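Local structure of nigerythrin (Desulfovibrio vulgaris subsp. vulgaris, 1YUZ) at residues I116-S120 against D121-A125; S136-V139 against H140-R144. The protein shows NADH peroxidase activity in vitro and carries a diiron centre in a four-helix bundle and a rubredoxin-like iron site. One frame throughout, in Å; residues are numbered along the deposited sequence.

Contact 1. Residues I116-S120 against D121-A125. With FE (Fe (III) ion), chain F.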
loop_
_atom_site.group_PDB
_atom_site.type_symbol
_atom_site.label_atom_id
_atom_site.label_comp_id
_atom_site.label_asym_id
_atom_site.label_seq_id
_atom_site.Cartn_x
_atom_site.Cartn_y
_atom_site.Cartn_z
ATOM N N ILE B 116 2.318 2.141 -6.179
ATOM C CA ILE B 116 0.942 2.596 -6.316
ATOM C C ILE B 116 0.817 3.542 -7.510
ATOM O O ILE B 116 -0.137 3.450 -8.281
ATOM C CB ILE B 116 0.475 3.282 -5.018
ATOM C CG1 ILE B 116 0.312 2.226 -3.920
ATOM C CG2 ILE B 116 -0.832 4.019 -5.245
ATOM C CD1 ILE B 116 0.092 2.809 -2.534
ATOM N N TYR B 117 1.785 4.437 -7.676
ATOM C CA TYR B 117 1.755 5.353 -8.806
ATOM C C TYR B 117 1.791 4.561 -10.108
ATOM O O TYR B 117 1.041 4.843 -11.041
ATOM C CB TYR B 117 2.946 6.319 -8.755
ATOM C CG TYR B 117 3.238 6.968 -10.089
ATOM C CD1 TYR B 117 4.297 6.531 -10.883
ATOM C CD2 TYR B 117 2.400 7.964 -10.597
ATOM C CE1 TYR B 117 4.512 7.060 -12.151
ATOM C CE2 TYR B 117 2.608 8.498 -11.865
ATOM C CZ TYR B 117 3.663 8.040 -12.637
ATOM O OH TYR B 117 3.858 8.541 -13.908
ATOM N N GLU B 118 2.655 3.556 -10.172
ATOM C CA GLU B 118 2.762 2.763 -11.388
ATOM C C GLU B 118 1.525 1.927 -11.693
ATOM O O GLU B 118 1.097 1.846 -12.845
ATOM C CB GLU B 118 4.004 1.864 -11.322
ATOM C CG GLU B 118 5.299 2.656 -11.190
ATOM C CD GLU B 118 6.546 1.790 -11.231
ATOM O OE1 GLU B 118 6.564 0.791 -11.978
ATOM O OE2 GLU B 118 7.516 2.115 -10.517
ATOM N N THR B 119 0.929 1.332 -10.667
ATOM C CA THR B 119 -0.232 0.481 -10.877
ATOM C C THR B 119 -1.553 1.213 -11.081
ATOM O O THR B 119 -2.444 0.692 -11.750
ATOM C CB THR B 119 -0.402 -0.518 -9.701
ATOM O OG1 THR B 119 -1.141 -1.657 -10.149
ATOM C CG2 THR B 119 -1.163 0.120 -8.545
ATOM N N SER B 120 -1.679 2.418 -10.533
ATOM C CA SER B 120 -2.934 3.160 -10.628
ATOM C C SER B 120 -2.891 4.406 -11.492
ATOM O O SER B 120 -3.928 5.017 -11.751
ATOM C CB SER B 120 -3.392 3.575 -9.229
ATOM O OG SER B 120 -2.539 4.581 -8.705
ATOM N N ASP B 121 -1.702 4.790 -11.931
ATOM C CA ASP B 121 -1.558 5.994 -12.728
ATOM C C ASP B 121 -0.804 5.741 -14.026
ATOM O O ASP B 121 -1.400 5.718 -15.100
ATOM C CB ASP B 121 -0.835 7.061 -11.897
ATOM C CG ASP B 121 -0.810 8.417 -12.567
ATOM O OD1 ASP B 121 -0.753 8.469 -13.812
ATOM O OD2 ASP B 121 -0.824 9.434 -11.841
ATOM N N MET B 122 0.501 5.515 -13.924
ATOM C CA MET B 122 1.317 5.320 -15.113
ATOM C C MET B 122 0.922 4.178 -16.032
ATOM O O MET B 122 0.605 4.405 -17.199
ATOM C CB MET B 122 2.788 5.162 -14.739
ATOM C CG MET B 122 3.694 5.196 -15.955
ATOM S SD MET B 122 5.390 4.792 -15.590
ATOM C CE MET B 122 5.296 3.008 -15.558
ATOM N N TYR B 123 0.951 2.946 -15.537
ATOM C CA TYR B 123 0.602 1.846 -16.417
ATOM C C TYR B 123 -0.836 1.923 -16.923
ATOM O O TYR B 123 -1.079 1.671 -18.102
ATOM C CB TYR B 123 0.945 0.502 -15.763
ATOM C CG TYR B 123 2.429 0.185 -15.883
ATOM C CD1 TYR B 123 3.199 -0.095 -14.753
ATOM C CD2 TYR B 123 3.065 0.185 -17.129
ATOM C CE1 TYR B 123 4.563 -0.366 -14.859
ATOM C CE2 TYR B 123 4.427 -0.087 -17.245
ATOM C CZ TYR B 123 5.170 -0.363 -16.107
ATOM O OH TYR B 123 6.515 -0.640 -16.225
ATOM N N PRO B 124 -1.807 2.283 -16.062
ATOM C CA PRO B 124 -3.170 2.362 -16.603
ATOM C C PRO B 124 -3.244 3.396 -17.741
ATOM O O PRO B 124 -3.952 3.192 -18.727
ATOM C CB PRO B 124 -3.995 2.772 -15.390
ATOM C CG PRO B 124 -3.308 2.044 -14.282
ATOM C CD PRO B 124 -1.833 2.297 -14.586
ATOM N N ALA B 125 -2.500 4.493 -17.610
ATOM C CA ALA B 125 -2.490 5.536 -18.638
ATOM C C ALA B 125 -1.896 4.994 -19.933
ATOM O O ALA B 125 -2.420 5.242 -21.025
ATOM C CB ALA B 125 -1.680 6.739 -18.164
HETATM FE FE FE F . 7.811 -0.870 -11.807
HETATM O O HOH W 1 7.727 -0.783 -9.848
#

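Contact 2. Residues S136-V139 against H140-R144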
loop_
_atom_site.group_PDB
_atom_site.type_symbol
_atom_site.label_atom_id
_atom_site.label_comp_id
_atom_site.label_asym_id
_atom_site.label_seq_id
_atom_site.Cartn_x
_atom_site.Cartn_y
_atom_site.Cartn_z
ATOM N N SER B 136 -1.963 -4.150 -29.290
ATOM C CA SER B 136 -2.246 -5.253 -28.376
ATOM C C SER B 136 -1.011 -5.793 -27.659
ATOM O O SER B 136 -1.095 -6.208 -26.502
ATOM C CB SER B 136 -2.942 -6.391 -29.129
ATOM O OG SER B 136 -2.085 -6.952 -30.102
ATOM N N LYS B 137 0.130 -5.796 -28.337
ATOM C CA LYS B 137 1.358 -6.285 -27.724
ATOM C C LYS B 137 1.726 -5.407 -26.531
ATOM O O LYS B 137 2.110 -5.905 -25.473
ATOM C CB LYS B 137 2.504 -6.289 -28.740
ATOM C CG LYS B 137 2.335 -7.316 -29.855
ATOM C CD LYS B 137 3.579 -7.410 -30.732
ATOM C CE LYS B 137 3.466 -8.573 -31.707
ATOM N NZ LYS B 137 4.684 -8.757 -32.542
ATOM N N ALA B 138 1.594 -4.096 -26.704
ATOM C CA ALA B 138 1.904 -3.147 -25.646
ATOM C C ALA B 138 0.884 -3.270 -24.522
ATOM O O ALA B 138 1.238 -3.179 -23.349
ATOM C CB ALA B 138 1.910 -1.734 -26.201
ATOM N N VAL B 139 -0.380 -3.473 -24.872
ATOM C CA VAL B 139 -1.411 -3.631 -23.856
ATOM C C VAL B 139 -1.039 -4.824 -22.978
ATOM O O VAL B 139 -1.138 -4.759 -21.753
ATOM C CB VAL B 139 -2.801 -3.876 -24.492
ATOM C CG1 VAL B 139 -3.788 -4.339 -23.431
ATOM C CG2 VAL B 139 -3.304 -2.592 -25.152
ATOM N N HIS B 140 -0.594 -5.905 -23.608
ATOM C CA HIS B 140 -0.210 -7.107 -22.874
ATOM C C HIS B 140 0.952 -6.835 -21.925
ATOM O O HIS B 140 0.883 -7.152 -20.737
ATOM C CB HIS B 140 0.187 -8.212 -23.855
ATOM C CG HIS B 140 0.767 -9.426 -23.198
ATOM N ND1 HIS B 140 0.003 -10.328 -22.490
ATOM C CD2 HIS B 140 2.042 -9.875 -23.126
ATOM C CE1 HIS B 140 0.782 -11.283 -22.014
ATOM N NE2 HIS B 140 2.024 -11.032 -22.385
ATOM N N VAL B 141 2.021 -6.251 -22.450
ATOM C CA VAL B 141 3.189 -5.961 -21.632
ATOM C C VAL B 141 2.883 -5.001 -20.483
ATOM O O VAL B 141 3.249 -5.261 -19.339
ATOM C CB VAL B 141 4.336 -5.393 -22.497
ATOM C CG1 VAL B 141 5.454 -4.868 -21.610
ATOM C CG2 VAL B 141 4.868 -6.484 -23.423
ATOM N N PHE B 142 2.203 -3.899 -20.784
ATOM C CA PHE B 142 1.860 -2.918 -19.759
ATOM C C PHE B 142 0.931 -3.523 -18.709
ATOM O O PHE B 142 1.009 -3.181 -17.531
ATOM C CB PHE B 142 1.192 -1.698 -20.396
ATOM C CG PHE B 142 2.137 -0.795 -21.142
ATOM C CD1 PHE B 142 1.699 -0.102 -22.266
ATOM C CD2 PHE B 142 3.443 -0.589 -20.699
ATOM C CE1 PHE B 142 2.538 0.783 -22.935
ATOM C CE2 PHE B 142 4.293 0.296 -21.363
ATOM C CZ PHE B 142 3.837 0.986 -22.485
ATOM N N THR B 143 0.041 -4.407 -19.144
ATOM C CA THR B 143 -0.890 -5.066 -18.238
ATOM C C THR B 143 -0.140 -5.957 -17.256
ATOM O O THR B 143 -0.392 -5.916 -16.049
ATOM C CB THR B 143 -1.907 -5.927 -19.014
ATOM O OG1 THR B 143 -2.839 -5.070 -19.682
ATOM C CG2 THR B 143 -2.664 -6.857 -18.077
ATOM N N ARG B 144 0.780 -6.769 -17.770
ATOM C CA ARG B 144 1.554 -7.656 -16.913
ATOM C C ARG B 144 2.321 -6.858 -15.865
ATOM O O ARG B 144 2.314 -7.204 -14.685
ATOM C CB ARG B 144 2.524 -8.507 -17.742
ATOM C CG ARG B 144 1.861 -9.644 -18.511
ATOM C CD ARG B 144 2.749 -10.891 -18.546
ATOM N NE ARG B 144 2.095 -12.030 -19.188
ATOM C CZ ARG B 144 0.933 -12.544 -18.796
ATOM N NH1 ARG B 144 0.293 -12.020 -17.761
ATOM N NH2 ARG B 144 0.406 -13.574 -19.440
#

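Contact 1. Residues I116-S120 against D121-A125
Glu118 and Tyr123 run alongside each other from successive turns of helix 104-132, both pointing into the diiron site. Glu118 binds the Fe(III) ion through OE1 at 2.1 Å, and the same OE1 lies 3.7 Å from Tyr123 CE1, with carboxylate and ring planes 57° apart. Beyond CG the glutamate chain is extended (chi2 -176°), which carries the carboxylate out to the metal. Water 1 and carboxylate oxygens of Glu40, Glu73 and Glu149 also bind this iron. Tyr123 acts as a second-shell residue: its OH is hydrogen-bonded to Glu40 and Glu80, while the CE of Met122 sits over the centre of one ring face, 3.4 Å above the plane.

This is the ferritin-like diiron bundle, and here its helix departs from regular alpha geometry with a wider pi-type turn. Tyr117 O accepts from two backbone donors on opposite faces of its carbonyl plane, Asp121 N and, more nearly straight, Met122 N at 3.0 Å with an N-H...O angle of 153°. The Tyr123 N then reaches back five residues to Glu118 O (2.9 Å). Pro124, whose N has no hydrogen to give, kinks the next turn and brings its CG to 3.0 Å from Thr119 O.

Farther from the iron, the Tyr117 ring meets two side chains of the next turn, CE2 lying 3.5 Å from Asp121 CG and CE1 3.6 Å from Met122 CB. The Met122 sulfur adds an oblique Met-aromatic contact with that ring. Asp121 is buried, but OD1 pairs with Ser22 and Thr24 and OD2 with Lys23 N, while Tyr117 OH also bonds Thr24, fastening the N-terminal segment across this side of the helix.

Contact 2. Residues S136-V139 against H140-R144
Residues 136-139 against 140-144 form a local contact between successive turns at the N-terminal end of helix 136-161, the last helix of the ferritin-like bundle. Regular i to i+4 bonds join the turns, among them Phe142 N to Ala138 O at 2.8 Å with a nearly straight N-H...O angle of 170°. Asn135 OD1 accepts from Ala138 N at the helix start.

Two side-chain groupings ride on this ladder. On the inward side, Phe142 CG is turned back beside its own backbone N, opposite the carbonyl carbon (chi1 -74°). This lays the ring alongside the preceding turn, with CD1 3.3 Å from Ala138 O and CE1 4.2 Å from Ala138 CB. Leu33 and Ala36 of helix 29-56 and Ile127 of helix 104-132 touch the same phenylalanine, and its ring meets that of Phe126 at about 45°, so this turn is anchored in the hydrophobic interior. Val141 packs instead on Leu79 and Leu83 of helix 60-87, its CG2 coming within 3.5 Å of Lys137 O.

A second grouping pairs Val139 with Thr143, side by side and pointing the same way, with Val139 CG1 3.9 Å from Thr143 OG1. The threonine hydroxyl turns back to donate to Val139 O at 2.7 Å, approaching from above the carbonyl plane, while Thr143 N reaches the same oxygen at 2.9 Å from the opposite face. His140 is exposed; in one of the two modelled conformers of Arg144, its CG lies over the rim of one imidazole face.

Val139 O thus takes two donors from Thr143, of which the OG1 bond is what holds the side-chain rotation, and the hydroxyl of this buried threonine finds an acceptor within its own helix.

How the contacts relate
Followed from the N terminus, the chain reaches contact 1 within helix 104-132 and contact 2 at the start of helix 136-161, after the short connection between these consecutive helices. Each contact joins adjoining turns of one helix and closes no long loop; the two lie in series, neither nesting nor crossing, with centres about 13 Å apart. They meet across the helix pair, where Tyr123 CE2 packs on Phe142 CD2 at 3.6 Å. That link connects the iron-binding middle of helix 104-132 with the hydrophobic layer of helix 136-161. Contact 1 also faces the second subunit, whereas contact 2 lies toward the rubredoxin-like site, the His140 side chain being about 7 Å from that of its ligand Cys192.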